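Local coordinates for glycoside hydrolase, GH17 family (Formosa sp. Hel1_33_131, PDB 6FCG), which probably hydrolyses internal beta-1,3-glucosidic bonds of laminarin, the storage glucan of microalgae, as an endo-acting laminarinase, at residues 307-313 with 364-370; 56-62 with 354-358. All blocks are in the same frame, centred on the assembly; numbering follows the deposited sequence.

In the fold
From the N terminus, the chain leaves strand 50-53 and enters the loop holding 56-62, whose partner, 354-358, comes nearly 300 residues later. In between run the other six strands of the parallel sheet, the last of them 301-305, followed by 307-313. After helix 326-342 the chain reaches 354-358, closing contact 2, and then 364-370, which turns back on 307-313 and closes contact 1. The two closures therefore cross. Together they tie the loops that follow strands 50-53 and 301-305 to the chain beyond helix 326-342. A salt bridge between Lys358 NZ and Glu367 OE2 (2.9 Å) joins the contacts directly.

Contact 1 of 2, residues 307-313 with 364-370; sequences GWASFSN and GGSENHF
Ala309 lays its CB over the centre of one face of the Phe370 ring, 3.8 Å from the centroid and almost on the ring normal, a CH-pi contact. The backbone of Gly307 and the N of Trp308 meet the edge of the same ring. Were Phe370 an alanine, the ring face and edge would be gone, and a gap would probably open under the Ala309 methyl and beside the Gly307 backbone. Nearby, Ser310 N gives a nearly straight hydrogen bond (170°) to His369 O, at 3.0 Å. Segment 307-313 follows strand 301-305 at its C-terminal end, the side of a TIM barrel where this clan carries its active site, and 364-370 with its short 3-10 turn lies against it. Further along, Phe311 CB sits over the His369 ring at 3.9 Å from the centroid. With CG anti to the backbone N (chi1 -172°), the Phe311 ring presents its edge to the imidazole face, a T-shaped pair with planes at 62°. His369 NE2 is itself hydrogen-bonded to Ser363 O. Asn313 N donates to Gly364 O (3.0 Å), while a water links Ser312 OG (2.8 Å), also hydrogen-bonded to Gly314 N, to Ser366 N.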
loop_
_atom_site.group_PDB
_atom_site.type_symbol
_atom_site.label_atom_id
_atom_site.label_comp_id
_atom_site.label_asym_id
_atom_site.label_seq_id
_atom_site.Cartn_x
_atom_site.Cartn_y
_atom_site.Cartn_z
ATOM N N GLY A 307 -23.383 -6.481 21.044
ATOM C CA GLY A 307 -22.976 -7.751 20.476
ATOM C C GLY A 307 -21.565 -7.741 19.924
ATOM O O GLY A 307 -20.961 -6.699 19.759
ATOM N N TRP A 308 -21.043 -8.930 19.652
ATOM C CA TRP A 308 -19.674 -9.109 19.182
ATOM C C TRP A 308 -19.628 -10.277 18.183
ATOM O O TRP A 308 -19.781 -11.421 18.566
ATOM C CB TRP A 308 -18.787 -9.393 20.394
ATOM C CG TRP A 308 -17.355 -9.243 20.169
ATOM C CD1 TRP A 308 -16.538 -10.094 19.465
ATOM C CD2 TRP A 308 -16.524 -8.203 20.655
ATOM N NE1 TRP A 308 -15.250 -9.637 19.486
ATOM C CE2 TRP A 308 -15.213 -8.466 20.196
ATOM C CE3 TRP A 308 -16.752 -7.067 21.420
ATOM C CZ2 TRP A 308 -14.139 -7.645 20.492
ATOM C CZ3 TRP A 308 -15.690 -6.241 21.710
ATOM C CH2 TRP A 308 -14.393 -6.536 21.249
ATOM N N ALA A 309 -19.425 -9.972 16.905
ATOM C CA ALA A 309 -19.534 -10.970 15.863
ATOM C C ALA A 309 -18.415 -11.986 15.885
ATOM O O ALA A 309 -17.288 -11.694 16.332
ATOM C CB ALA A 309 -19.617 -10.291 14.524
ATOM N N SER A 310 -18.715 -13.192 15.426
ATOM C CA SER A 310 -17.757 -14.295 15.415
ATOM C C SER A 310 -16.927 -14.352 14.139
ATOM O O SER A 310 -15.998 -15.160 14.056
ATOM C CB SER A 310 -18.468 -15.628 15.592
ATOM O OG SER A 310 -19.331 -15.914 14.503
ATOM N N PHE A 311 -17.235 -13.513 13.154
ATOM C CA PHE A 311 -16.453 -13.485 11.932
ATOM C C PHE A 311 -16.575 -12.143 11.225
ATOM O O PHE A 311 -17.629 -11.536 11.265
ATOM C CB PHE A 311 -16.895 -14.621 10.985
ATOM C CG PHE A 311 -16.018 -14.779 9.798
ATOM C CD1 PHE A 311 -14.871 -15.548 9.870
ATOM C CD2 PHE A 311 -16.298 -14.118 8.616
ATOM C CE1 PHE A 311 -14.017 -15.673 8.772
ATOM C CE2 PHE A 311 -15.452 -14.241 7.504
ATOM C CZ PHE A 311 -14.309 -15.024 7.588
ATOM N N SER A 312 -15.491 -11.697 10.572
ATOM C CA SER A 312 -15.520 -10.504 9.714
ATOM C C SER A 312 -14.451 -10.576 8.645
ATOM O O SER A 312 -13.288 -10.818 8.947
ATOM C CB SER A 312 -15.263 -9.217 10.514
ATOM O OG SER A 312 -15.226 -8.068 9.647
ATOM N N ASN A 313 -14.845 -10.298 7.409
ATOM C CA ASN A 313 -13.884 -10.159 6.314
ATOM C C ASN A 313 -13.620 -8.674 5.933
ATOM O O ASN A 313 -13.057 -8.412 4.891
ATOM C CB ASN A 313 -14.326 -10.982 5.093
ATOM C CG ASN A 313 -15.584 -10.433 4.424
ATOM O OD1 ASN A 313 -16.138 -9.397 4.798
ATOM N ND2 ASN A 313 -16.007 -11.109 3.406
ATOM N N GLY A 364 -19.311 -13.236 4.364
ATOM C CA GLY A 364 -18.283 -12.976 5.372
ATOM C C GLY A 364 -18.431 -11.672 6.150
ATOM O O GLY A 364 -17.653 -11.422 7.082
ATOM N N GLY A 365 -19.375 -10.815 5.767
ATOM C CA GLY A 365 -19.632 -9.587 6.500
ATOM C C GLY A 365 -20.087 -9.825 7.922
ATOM O O GLY A 365 -20.874 -10.733 8.169
ATOM N N SER A 366 -19.569 -9.028 8.853
ATOM C CA SER A 366 -19.801 -9.242 10.268
ATOM C C SER A 366 -21.274 -9.178 10.651
ATOM O O SER A 366 -21.699 -9.880 11.564
ATOM C CB SER A 366 -19.008 -8.237 11.093
ATOM O OG SER A 366 -19.347 -6.934 10.687
ATOM N N GLU A 367 -22.058 -8.404 9.930
ATOM C CA GLU A 367 -23.511 -8.362 10.154
ATOM C C GLU A 367 -24.217 -9.730 10.134
ATOM O O GLU A 367 -25.200 -9.921 10.831
ATOM C CB GLU A 367 -24.175 -7.405 9.138
ATOM C CG GLU A 367 -23.881 -5.930 9.420
ATOM C CD GLU A 367 -24.546 -5.398 10.694
ATOM O OE1 GLU A 367 -23.798 -4.806 11.439
ATOM O OE2 GLU A 367 -25.740 -5.585 11.026
ATOM N N ASN A 368 -23.682 -10.676 9.364
ATOM C CA ASN A 368 -24.219 -12.026 9.272
ATOM C C ASN A 368 -23.727 -12.967 10.366
ATOM O O ASN A 368 -24.016 -14.143 10.314
ATOM C CB ASN A 368 -23.873 -12.657 7.898
ATOM C CG ASN A 368 -24.326 -11.803 6.710
ATOM O OD1 ASN A 368 -25.437 -11.240 6.705
ATOM N ND2 ASN A 368 -23.466 -11.683 5.700
ATOM N N HIS A 369 -22.977 -12.491 11.342
ATOM C CA HIS A 369 -22.301 -13.408 12.259
ATOM C C HIS A 369 -22.440 -13.028 13.714
ATOM O O HIS A 369 -21.613 -13.407 14.563
ATOM C CB HIS A 369 -20.824 -13.575 11.855
ATOM C CG HIS A 369 -20.649 -14.231 10.521
ATOM N ND1 HIS A 369 -20.785 -15.591 10.331
ATOM C CD2 HIS A 369 -20.369 -13.710 9.304
ATOM C CE1 HIS A 369 -20.588 -15.882 9.057
ATOM N NE2 HIS A 369 -20.331 -14.758 8.413
ATOM N N PHE A 370 -23.521 -12.340 14.034
ATOM C CA PHE A 370 -23.736 -11.926 15.420
ATOM C C PHE A 370 -24.434 -12.973 16.325
ATOM O O PHE A 370 -24.565 -12.750 17.519
ATOM C CB PHE A 370 -24.490 -10.607 15.454
ATOM C CG PHE A 370 -23.615 -9.421 15.264
ATOM C CD1 PHE A 370 -22.971 -8.846 16.358
ATOM C CD2 PHE A 370 -23.456 -8.860 14.012
ATOM C CE1 PHE A 370 -22.175 -7.747 16.196
ATOM C CE2 PHE A 370 -22.654 -7.746 13.843
ATOM C CZ PHE A 370 -22.020 -7.190 14.933
HETATM O O HOH W 1 -17.357 -6.846 8.390
#

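Contact 2 of 2, residues 56-62 with 354-358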
loop_
_atom_site.group_PDB
_atom_site.type_symbol
_atom_site.label_atom_id
_atom_site.label_comp_id
_atom_site.label_asym_id
_atom_site.label_seq_id
_atom_site.Cartn_x
_atom_site.Cartn_y
_atom_site.Cartn_z
ATOM N N GLY A 56 -35.555 -14.608 13.033
ATOM C CA GLY A 56 -35.699 -16.023 12.683
ATOM C C GLY A 56 -35.533 -16.316 11.203
ATOM O O GLY A 56 -35.743 -17.437 10.764
ATOM N N TYR A 57 -35.167 -15.299 10.445
ATOM C CA TYR A 57 -34.917 -15.421 9.020
ATOM C C TYR A 57 -33.731 -16.331 8.812
ATOM O O TYR A 57 -32.738 -16.238 9.545
ATOM C CB TYR A 57 -34.600 -14.058 8.420
ATOM C CG TYR A 57 -35.742 -13.067 8.417
ATOM C CD1 TYR A 57 -36.727 -13.101 7.432
ATOM C CD2 TYR A 57 -35.834 -12.077 9.389
ATOM C CE1 TYR A 57 -37.763 -12.165 7.417
ATOM C CE2 TYR A 57 -36.868 -11.158 9.385
ATOM C CZ TYR A 57 -37.828 -11.208 8.405
ATOM O OH TYR A 57 -38.814 -10.271 8.371
ATOM N N ARG A 58 -33.868 -17.227 7.837
ATOM C CA ARG A 58 -32.863 -18.283 7.535
ATOM C C ARG A 58 -32.186 -18.151 6.182
ATOM O O ARG A 58 -31.255 -18.874 5.912
ATOM C CB ARG A 58 -33.503 -19.676 7.654
ATOM C CG ARG A 58 -33.757 -20.110 9.089
ATOM C CD ARG A 58 -34.933 -21.045 9.187
ATOM N NE ARG A 58 -35.348 -21.241 10.584
ATOM C CZ ARG A 58 -35.593 -22.394 11.197
ATOM N NH1 ARG A 58 -35.989 -22.314 12.457
ATOM N NH2 ARG A 58 -35.472 -23.578 10.612
ATOM N N LYS A 59 -32.628 -17.195 5.362
ATOM C CA LYS A 59 -32.119 -17.018 4.002
ATOM C C LYS A 59 -31.604 -15.600 3.817
ATOM O O LYS A 59 -31.748 -14.753 4.696
ATOM C CB LYS A 59 -33.221 -17.286 2.983
ATOM C CG LYS A 59 -33.972 -18.604 3.139
ATOM C CD LYS A 59 -33.380 -19.726 2.311
ATOM C CE LYS A 59 -34.246 -20.961 2.440
ATOM N NZ LYS A 59 -33.560 -22.142 1.850
ATOM N N LYS A 60 -31.027 -15.349 2.644
ATOM C CA LYS A 60 -30.356 -14.088 2.341
ATOM C C LYS A 60 -31.298 -12.921 1.993
ATOM O O LYS A 60 -30.833 -11.840 1.630
ATOM C CB LYS A 60 -29.357 -14.299 1.207
ATOM C CG LYS A 60 -28.258 -15.317 1.489
ATOM C CD LYS A 60 -27.406 -15.508 0.228
ATOM C CE LYS A 60 -26.452 -16.691 0.312
ATOM N NZ LYS A 60 -25.161 -16.274 0.924
ATOM N N SER A 61 -32.602 -13.142 2.078
ATOM C CA SER A 61 -33.584 -12.088 1.903
ATOM C C SER A 61 -34.749 -12.303 2.874
ATOM O O SER A 61 -35.143 -13.444 3.177
ATOM C CB SER A 61 -34.126 -12.071 0.469
ATOM O OG SER A 61 -35.121 -11.061 0.317
ATOM N N ARG A 62 -35.256 -11.192 3.384
ATOM C CA ARG A 62 -36.406 -11.210 4.256
ATOM C C ARG A 62 -37.713 -11.476 3.499
ATOM O O ARG A 62 -38.745 -11.698 4.116
ATOM C CB ARG A 62 -36.475 -9.907 5.058
ATOM C CG ARG A 62 -35.323 -9.721 6.046
ATOM C CD ARG A 62 -35.518 -8.441 6.856
ATOM N NE ARG A 62 -35.606 -7.272 5.961
ATOM C CZ ARG A 62 -36.143 -6.096 6.263
ATOM N NH1 ARG A 62 -36.667 -5.841 7.463
ATOM N NH2 ARG A 62 -36.136 -5.149 5.353
ATOM N N ASP A 354 -27.411 -16.243 13.764
ATOM C CA ASP A 354 -26.869 -15.591 12.568
ATOM C C ASP A 354 -28.000 -15.376 11.575
ATOM O O ASP A 354 -28.836 -16.252 11.354
ATOM C CB ASP A 354 -25.796 -16.456 11.875
ATOM C CG ASP A 354 -24.492 -16.499 12.625
ATOM O OD1 ASP A 354 -24.288 -15.708 13.557
ATOM O OD2 ASP A 354 -23.667 -17.371 12.294
ATOM N N GLU A 355 -27.993 -14.196 10.980
ATOM C CA GLU A 355 -28.996 -13.794 10.018
ATOM C C GLU A 355 -28.284 -13.342 8.749
ATOM O O GLU A 355 -27.802 -12.218 8.670
ATOM C CB GLU A 355 -29.851 -12.678 10.613
ATOM C CG GLU A 355 -30.808 -13.180 11.708
ATOM C CD GLU A 355 -32.018 -12.286 11.895
ATOM O OE1 GLU A 355 -31.970 -11.317 12.714
ATOM O OE2 GLU A 355 -33.003 -12.490 11.176
ATOM N N PRO A 356 -28.221 -14.235 7.752
ATOM C CA PRO A 356 -27.440 -13.930 6.556
ATOM C C PRO A 356 -28.050 -12.952 5.532
ATOM O O PRO A 356 -27.423 -12.689 4.517
ATOM C CB PRO A 356 -27.209 -15.300 5.932
ATOM C CG PRO A 356 -28.350 -16.124 6.373
ATOM C CD PRO A 356 -29.009 -15.474 7.573
ATOM N N TRP A 357 -29.233 -12.397 5.791
ATOM C CA TRP A 357 -29.798 -11.330 4.925
ATOM C C TRP A 357 -29.206 -9.914 5.193
ATOM O O TRP A 357 -29.475 -9.006 4.424
ATOM C CB TRP A 357 -31.335 -11.265 5.066
ATOM C CG TRP A 357 -31.777 -11.014 6.472
ATOM C CD1 TRP A 357 -32.073 -11.943 7.401
ATOM C CD2 TRP A 357 -31.959 -9.742 7.104
ATOM N NE1 TRP A 357 -32.431 -11.342 8.581
ATOM C CE2 TRP A 357 -32.354 -9.989 8.429
ATOM C CE3 TRP A 357 -31.836 -8.422 6.677
ATOM C CZ2 TRP A 357 -32.599 -8.973 9.343
ATOM C CZ3 TRP A 357 -32.083 -7.408 7.587
ATOM C CH2 TRP A 357 -32.460 -7.692 8.914
ATOM N N LYS A 358 -28.469 -9.735 6.290
ATOM C CA LYS A 358 -28.113 -8.405 6.754
ATOM C C LYS A 358 -27.022 -7.790 5.913
ATOM O O LYS A 358 -27.005 -6.579 5.714
ATOM C CB LYS A 358 -27.723 -8.412 8.234
ATOM C CG LYS A 358 -28.931 -8.549 9.145
ATOM C CD LYS A 358 -28.598 -9.231 10.475
ATOM C CE LYS A 358 -28.550 -8.342 11.710
ATOM N NZ LYS A 358 -28.255 -6.912 11.567
#
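Glu355 OE2 is approached by two aromatic side chains: Tyr57 points its ring edge at it, with CD2 3.4 Å away and the ring nearly coplanar with the carboxylate, and Trp357 NE1 donates a hydrogen bond of 2.9 Å. That bond is straight at nitrogen (169°) and lies in the indole plane, yet it meets the oxygen from above the carboxylate plane. Both residues of the bond belong to a type I beta turn running from Glu355 to Lys358, in which they stand two positions apart. Trp357 CG lies between the backbone N and the carbonyl carbon (chi1 58°), which brings the indole against Tyr57 CB and the aliphatic part of Arg62. There Tyr57 CB touches Trp357 CD1 at 3.4 Å, the two rings standing obliquely, and Lys59 O lies at the indole edge. The loop 56-62 follows the first strand of the TIM barrel, and the turn that meets it comes nearly 300 residues later, after helix 326-342. Arg62 covers one indole face: its CD stands 3.5 Å from the centroid of the six-membered ring, a CH-pi contact, while Lys358 CG covers the opposite face. Bent at chi3 (-58°), Arg62 carries its guanidinium on to His430 of the second subunit, where NH1 forms a salt bridge with the terminal carboxylate. Pro356 CG packs against Arg58 O and Lys59 O, each 4.0 Å away.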